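Local coordinates for putative CRISPR-associated endoribonuclease-like protein Cas6 (Pyrococcus furiosus, PDB 3UFC) that probably binds CRISPR RNA as a Cas6 paralogue of the archaeal immune system that protects against mobile genetic elements, at residues 21-26 and 54-59; 183-188 and 207-212. All coordinates share one frame; numbering follows the deposited sequence.

Contact 1 (21-26 and 54-59); sequences NYNYEL and FSRIII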
loop_
_atom_site.group_PDB
_atom_site.type_symbol
_atom_site.label_atom_id
_atom_site.label_comp_id
_atom_site.label_asym_id
_atom_site.label_seq_id
_atom_site.Cartn_x
_atom_site.Cartn_y
_atom_site.Cartn_z
ATOM N N ASN A 21 -8.509 11.452 3.312
ATOM C CA ASN A 21 -8.269 10.985 1.942
ATOM C C ASN A 21 -7.096 11.625 1.203
ATOM O O ASN A 21 -7.292 12.344 0.223
ATOM C CB ASN A 21 -9.553 11.192 1.131
ATOM C CG ASN A 21 -10.787 10.711 1.871
ATOM O OD1 ASN A 21 -10.982 9.513 2.068
ATOM N ND2 ASN A 21 -11.623 11.651 2.301
ATOM N N TYR A 22 -5.876 11.327 1.641
ATOM C CA TYR A 22 -4.685 11.912 1.029
ATOM C C TYR A 22 -3.941 11.005 0.053
ATOM O O TYR A 22 -2.923 11.408 -0.513
ATOM C CB TYR A 22 -3.719 12.348 2.139
ATOM C CG TYR A 22 -3.387 11.225 3.094
ATOM C CD1 TYR A 22 -2.527 10.190 2.719
ATOM C CD2 TYR A 22 -3.985 11.160 4.348
ATOM C CE1 TYR A 22 -2.275 9.113 3.576
ATOM C CE2 TYR A 22 -3.742 10.093 5.208
ATOM C CZ TYR A 22 -2.890 9.074 4.818
ATOM O OH TYR A 22 -2.677 8.010 5.665
ATOM N N ASN A 23 -4.441 9.793 -0.158
ATOM C CA ASN A 23 -3.750 8.853 -1.040
ATOM C C ASN A 23 -3.260 9.362 -2.387
ATOM O O ASN A 23 -2.077 9.243 -2.695
ATOM C CB ASN A 23 -4.591 7.596 -1.248
ATOM C CG ASN A 23 -4.557 6.684 -0.047
ATOM O OD1 ASN A 23 -5.188 6.958 0.972
ATOM N ND2 ASN A 23 -3.793 5.598 -0.149
ATOM N N TYR A 24 -4.141 9.935 -3.196
ATOM C CA TYR A 24 -3.705 10.399 -4.508
ATOM C C TYR A 24 -2.679 11.523 -4.434
ATOM O O TYR A 24 -1.756 11.577 -5.249
ATOM C CB TYR A 24 -4.897 10.858 -5.353
ATOM C CG TYR A 24 -4.531 11.052 -6.802
ATOM C CD1 TYR A 24 -4.184 9.964 -7.601
ATOM C CD2 TYR A 24 -4.515 12.320 -7.375
ATOM C CE1 TYR A 24 -3.829 10.133 -8.936
ATOM C CE2 TYR A 24 -4.163 12.501 -8.714
ATOM C CZ TYR A 24 -3.822 11.403 -9.486
ATOM O OH TYR A 24 -3.480 11.573 -10.810
ATOM N N GLU A 25 -2.843 12.421 -3.468
ATOM C CA GLU A 25 -1.912 13.534 -3.302
ATOM C C GLU A 25 -0.528 13.025 -2.888
ATOM O O GLU A 25 0.492 13.489 -3.393
ATOM C CB GLU A 25 -2.439 14.516 -2.249
ATOM C CG GLU A 25 -1.595 15.779 -2.136
ATOM C CD GLU A 25 -2.152 16.789 -1.145
ATOM O OE1 GLU A 25 -1.611 17.914 -1.088
ATOM O OE2 GLU A 25 -3.120 16.460 -0.422
ATOM N N LEU A 26 -0.503 12.065 -1.968
ATOM C CA LEU A 26 0.757 11.484 -1.497
ATOM C C LEU A 26 1.424 10.719 -2.643
ATOM O O LEU A 26 2.612 10.886 -2.922
ATOM C CB LEU A 26 0.484 10.551 -0.311
ATOM C CG LEU A 26 1.676 9.817 0.308
ATOM C CD1 LEU A 26 2.810 10.801 0.606
ATOM C CD2 LEU A 26 1.218 9.120 1.588
ATOM N N PHE A 54 2.682 1.296 -0.805
ATOM C CA PHE A 54 3.039 2.125 0.331
ATOM C C PHE A 54 1.908 2.089 1.340
ATOM O O PHE A 54 0.761 1.796 1.002
ATOM C CB PHE A 54 3.437 3.567 -0.065
ATOM C CG PHE A 54 2.329 4.412 -0.657
ATOM C CD1 PHE A 54 2.141 4.472 -2.035
ATOM C CD2 PHE A 54 1.560 5.241 0.158
ATOM C CE1 PHE A 54 1.206 5.357 -2.599
ATOM C CE2 PHE A 54 0.622 6.131 -0.390
ATOM C CZ PHE A 54 0.448 6.188 -1.773
ATOM N N SER A 55 2.254 2.342 2.595
ATOM C CA SER A 55 1.293 2.306 3.684
ATOM C C SER A 55 0.538 3.612 3.850
ATOM O O SER A 55 0.773 4.593 3.146
ATOM C CB SER A 55 2.019 2.034 4.996
ATOM O OG SER A 55 2.742 3.197 5.397
ATOM N N ARG A 56 -0.386 3.598 4.797
ATOM C CA ARG A 56 -1.117 4.797 5.141
ATOM C C ARG A 56 -0.121 5.488 6.082
ATOM O O ARG A 56 0.834 4.858 6.556
ATOM C CB ARG A 56 -2.406 4.433 5.883
ATOM C CG ARG A 56 -3.522 3.896 4.974
ATOM C CD ARG A 56 -4.252 5.031 4.266
ATOM N NE ARG A 56 -5.042 5.811 5.213
ATOM C CZ ARG A 56 -5.606 6.984 4.946
ATOM N NH1 ARG A 56 -5.477 7.530 3.745
ATOM N NH2 ARG A 56 -6.283 7.620 5.892
ATOM N N ILE A 57 -0.309 6.774 6.338
ATOM C CA ILE A 57 0.603 7.468 7.239
ATOM C C ILE A 57 0.322 6.904 8.635
ATOM O O ILE A 57 -0.800 6.989 9.132
ATOM C CB ILE A 57 0.357 9.000 7.199
ATOM C CG1 ILE A 57 0.682 9.538 5.801
ATOM C CG2 ILE A 57 1.222 9.699 8.240
ATOM C CD1 ILE A 57 0.317 11.009 5.591
ATOM N N ILE A 58 1.336 6.302 9.249
ATOM C CA ILE A 58 1.189 5.706 10.576
ATOM C C ILE A 58 1.561 6.717 11.660
ATOM O O ILE A 58 2.719 7.109 11.793
ATOM C CB ILE A 58 2.078 4.444 10.713
ATOM C CG1 ILE A 58 1.787 3.480 9.556
ATOM C CG2 ILE A 58 1.817 3.753 12.048
ATOM C CD1 ILE A 58 0.363 2.985 9.515
ATOM N N ILE A 59 0.559 7.126 12.430
ATOM C CA ILE A 59 0.729 8.108 13.495
ATOM C C ILE A 59 0.565 7.452 14.871
ATOM O O ILE A 59 -0.500 6.934 15.199
ATOM C CB ILE A 59 -0.307 9.233 13.317
ATOM C CG1 ILE A 59 -0.189 9.807 11.901
ATOM C CG2 ILE A 59 -0.085 10.325 14.350
ATOM C CD1 ILE A 59 -1.372 10.631 11.456
HETATM O O HOH W 1 -3.254 8.006 8.129
HETATM O O HOH W 2 -1.954 4.558 1.939
#
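The phenol ring of Y22 is held between two side chains of segment 54-59. R56 NH1 lies over one face near the rim, and I57 CD1 over the opposite face. The R56 and Y22 planes are almost parallel, 7° apart. NH1 is 3.2 Å from Y22 CZ, while Y22 OH lies over the middle of the guanidinium. R56 reaches this position by bending at both chi2 and chi3, which folds its chain back over the phenol. On the other face, I57 CD1 makes a CH-pi contact 3.9 Å from the centroid of the Y22 ring. I57 CG1 adds a contact of 3.7 Å with Y22 CE1. The hydroxyl end of Y22 meets the backbone, where I57 N donates to Y22 OH over 2.8 Å at a fairly straight 161°. A water joins the same hydroxyl to I57 O, so two links to I57 fix the end of the ring. These residues seat the start of helix 23-37 on the edge strand 53-59 of the N-terminal ferredoxin-like sheet. The N23 side chain, in the first turn of that helix, crosses R56 at about a right angle. Even so, the amide and guanidinium planes are nearly parallel, and R56 NH1 donates to N23 OD1 over 2.8 Å in a bent bond. R56 NH2 binds F20 O, and N23 ND2 binds L232 O, so both polar groups have a second anchor. The side chains of L26 and F54 lie alongside, pointing opposite ways. L26 CG is anti to the backbone N (chi1 179°), and the CD2 branch lies obliquely against the ring, 3.6 Å from F54 CE2. At the edge of that ring, near its plane, N23 O approaches F54 CZ to 4.1 Å.

Contact 2 (183-188 and 207-212); sequences FRIELI and MVFRYY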
loop_
_atom_site.group_PDB
_atom_site.type_symbol
_atom_site.label_atom_id
_atom_site.label_comp_id
_atom_site.label_asym_id
_atom_site.label_seq_id
_atom_site.Cartn_x
_atom_site.Cartn_y
_atom_site.Cartn_z
ATOM N N PHE A 183 -2.927 -20.713 -3.131
ATOM C CA PHE A 183 -2.848 -20.248 -1.752
ATOM C C PHE A 183 -4.235 -20.015 -1.182
ATOM O O PHE A 183 -5.207 -19.884 -1.921
ATOM C CB PHE A 183 -2.016 -18.959 -1.649
ATOM C CG PHE A 183 -2.714 -17.718 -2.167
ATOM C CD1 PHE A 183 -3.570 -16.989 -1.350
ATOM C CD2 PHE A 183 -2.474 -17.259 -3.457
ATOM C CE1 PHE A 183 -4.177 -15.809 -1.811
ATOM C CE2 PHE A 183 -3.076 -16.082 -3.929
ATOM C CZ PHE A 183 -3.926 -15.359 -3.101
ATOM N N ARG A 184 -4.317 -19.976 0.141
ATOM C CA ARG A 184 -5.574 -19.728 0.830
ATOM C C ARG A 184 -5.254 -18.822 2.011
ATOM O O ARG A 184 -4.087 -18.630 2.357
ATOM C CB ARG A 184 -6.198 -21.041 1.327
ATOM C CG ARG A 184 -5.346 -21.814 2.327
ATOM C CD ARG A 184 -6.126 -22.976 2.954
ATOM N NE ARG A 184 -5.285 -23.809 3.816
ATOM C CZ ARG A 184 -4.300 -24.589 3.374
ATOM N NH1 ARG A 184 -4.027 -24.651 2.077
ATOM N NH2 ARG A 184 -3.583 -25.308 4.228
ATOM N N ILE A 185 -6.281 -18.251 2.621
ATOM C CA ILE A 185 -6.072 -17.373 3.762
ATOM C C ILE A 185 -7.137 -17.616 4.809
ATOM O O ILE A 185 -8.232 -18.083 4.496
ATOM C CB ILE A 185 -6.153 -15.875 3.372
ATOM C CG1 ILE A 185 -7.597 -15.508 3.009
ATOM C CG2 ILE A 185 -5.216 -15.578 2.204
ATOM C CD1 ILE A 185 -7.855 -14.018 2.983
ATOM N N GLU A 186 -6.813 -17.309 6.056
ATOM C CA GLU A 186 -7.790 -17.443 7.118
ATOM C C GLU A 186 -7.779 -16.129 7.881
ATOM O O GLU A 186 -6.744 -15.692 8.388
ATOM C CB GLU A 186 -7.479 -18.637 8.031
ATOM C CG GLU A 186 -6.251 -18.530 8.901
ATOM C CD GLU A 186 -6.098 -19.744 9.808
ATOM O OE1 GLU A 186 -7.034 -20.031 10.584
ATOM O OE2 GLU A 186 -5.047 -20.413 9.748
ATOM N N LEU A 187 -8.939 -15.484 7.920
ATOM C CA LEU A 187 -9.096 -14.202 8.590
ATOM C C LEU A 187 -8.914 -14.301 10.095
ATOM O O LEU A 187 -9.482 -15.178 10.739
ATOM C CB LEU A 187 -10.484 -13.632 8.310
ATOM C CG LEU A 187 -10.613 -12.302 7.573
ATOM C CD1 LEU A 187 -12.014 -11.773 7.829
ATOM C CD2 LEU A 187 -9.577 -11.296 8.054
ATOM N N ILE A 188 -8.126 -13.389 10.651
ATOM C CA ILE A 188 -7.899 -13.353 12.087
ATOM C C ILE A 188 -8.572 -12.105 12.660
ATOM O O ILE A 188 -9.280 -12.184 13.661
ATOM C CB ILE A 188 -6.395 -13.337 12.413
ATOM C CG1 ILE A 188 -5.753 -14.644 11.936
ATOM C CG2 ILE A 188 -6.188 -13.152 13.910
ATOM C CD1 ILE A 188 -4.257 -14.708 12.150
ATOM N N MET A 207 -6.698 -5.684 7.776
ATOM C CA MET A 207 -6.853 -7.034 8.286
ATOM C C MET A 207 -5.585 -7.759 8.690
ATOM O O MET A 207 -4.479 -7.403 8.288
ATOM C CB MET A 207 -7.586 -7.877 7.226
ATOM C CG MET A 207 -6.889 -7.885 5.849
ATOM S SD MET A 207 -7.867 -8.544 4.427
ATOM C CE MET A 207 -7.588 -10.297 4.592
ATOM N N VAL A 208 -5.775 -8.781 9.515
ATOM C CA VAL A 208 -4.692 -9.642 9.950
ATOM C C VAL A 208 -5.177 -10.993 9.444
ATOM O O VAL A 208 -6.322 -11.379 9.696
ATOM C CB VAL A 208 -4.550 -9.678 11.490
ATOM C CG1 VAL A 208 -3.515 -10.725 11.887
ATOM C CG2 VAL A 208 -4.133 -8.306 12.004
ATOM N N PHE A 209 -4.336 -11.691 8.697
ATOM C CA PHE A 209 -4.733 -12.982 8.163
ATOM C C PHE A 209 -3.561 -13.922 8.059
ATOM O O PHE A 209 -2.419 -13.494 7.898
ATOM C CB PHE A 209 -5.371 -12.830 6.774
ATOM C CG PHE A 209 -4.451 -12.238 5.730
ATOM C CD1 PHE A 209 -4.187 -10.868 5.705
ATOM C CD2 PHE A 209 -3.865 -13.047 4.761
ATOM C CE1 PHE A 209 -3.355 -10.316 4.726
ATOM C CE2 PHE A 209 -3.034 -12.504 3.780
ATOM C CZ PHE A 209 -2.781 -11.130 3.766
ATOM N N ARG A 210 -3.847 -15.214 8.162
ATOM C CA ARG A 210 -2.804 -16.218 8.037
ATOM C C ARG A 210 -2.862 -16.683 6.585
ATOM O O ARG A 210 -3.927 -17.030 6.077
ATOM C CB ARG A 210 -3.056 -17.390 8.999
ATOM C CG ARG A 210 -1.957 -18.446 8.966
ATOM C CD ARG A 210 -2.146 -19.548 10.012
ATOM N NE ARG A 210 -1.879 -19.100 11.377
ATOM C CZ ARG A 210 -2.816 -18.740 12.247
ATOM N NH1 ARG A 210 -4.095 -18.774 11.903
ATOM N NH2 ARG A 210 -2.473 -18.351 13.467
ATOM N N TYR A 211 -1.714 -16.656 5.918
ATOM C CA TYR A 211 -1.594 -17.060 4.518
ATOM C C TYR A 211 -1.004 -18.467 4.426
ATOM O O TYR A 211 -0.018 -18.764 5.099
ATOM C CB TYR A 211 -0.667 -16.070 3.795
ATOM C CG TYR A 211 -0.301 -16.427 2.364
ATOM C CD1 TYR A 211 -0.897 -15.771 1.287
ATOM C CD2 TYR A 211 0.674 -17.385 2.091
ATOM C CE1 TYR A 211 -0.526 -16.055 -0.029
ATOM C CE2 TYR A 211 1.051 -17.679 0.779
ATOM C CZ TYR A 211 0.449 -17.009 -0.274
ATOM O OH TYR A 211 0.842 -17.277 -1.565
ATOM N N TYR A 212 -1.604 -19.318 3.592
ATOM C CA TYR A 212 -1.124 -20.690 3.383
ATOM C C TYR A 212 -0.884 -20.939 1.899
ATOM O O TYR A 212 -1.790 -20.747 1.088
ATOM C CB TYR A 212 -2.153 -21.740 3.824
ATOM C CG TYR A 212 -2.457 -21.812 5.298
ATOM C CD1 TYR A 212 -3.363 -20.937 5.886
ATOM C CD2 TYR A 212 -1.858 -22.786 6.103
ATOM C CE1 TYR A 212 -3.673 -21.027 7.236
ATOM C CE2 TYR A 212 -2.159 -22.885 7.456
ATOM C CZ TYR A 212 -3.069 -22.002 8.016
ATOM O OH TYR A 212 -3.370 -22.092 9.353
#
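R184 and Y212 form a hydrogen-bonded antiparallel pair, as do E186 and R210, each with two backbone bonds. One further backbone bond runs from I188 N to V208 O, 2.9 Å, where the chain turns a corner. I185-Y211 and L187-F209 are the non-hydrogen-bonded pairs between them. R184, E186, R210 and Y212 lie on one face of the sheet. E186 and R210 run side by side in the same direction and form a salt bridge, with R210 NH1 2.9 Å from E186 OE2. The donor comes from above the carboxylate plane. Y212 OH also nears E186 OE2, but it is crowded in the model and its place is doubtful. R184, extended from CG to NE, stacks its guanidinium over CB and the near side of the Y212 ring, planes 11° apart. I188 CD1 lies over one face of the R210 guanidinium. I185, L187, F209 and Y211 lie on the other, mainly apolar face. The F183 and Y211 planes are 20° apart, but the rings are displaced and hardly overlap; Y211 CZ comes 3.4 Å from F183 CB. The hydroxyl of Y211 is bonded to S214 O. I185 CG2 meets F209 CD2 obliquely at 3.8 Å, and I185 CD1 touches M207 CE. F183 and I185 also pack on helix 158-174. This is the base of the long beta hairpin of a ferredoxin-like fold, with strands 183-197 and 200-213 joined by a short turn.

In the fold
The two contacts have centres about 24 Å apart and nearest atoms about 10 Å apart. Both segments of contact 1 precede both of contact 2 in the sequence. Contact 1 lies in the N-terminal Cas6 family region, where helix 23-37 meets outer strand 53-59 of a five-stranded antiparallel sheet. Contact 2 lies in the C-terminal region and pairs strands 183-197 and 200-213 of a four-stranded sheet. Beyond its corner at 188, strand 183-197 continues to contact 1, where L195 touches N21, N23 and R56. One bent hairpin arm therefore connects the two contacts across the two ferredoxin-like halves, a tandem layout consistent with the RNA-binding Cas6 family.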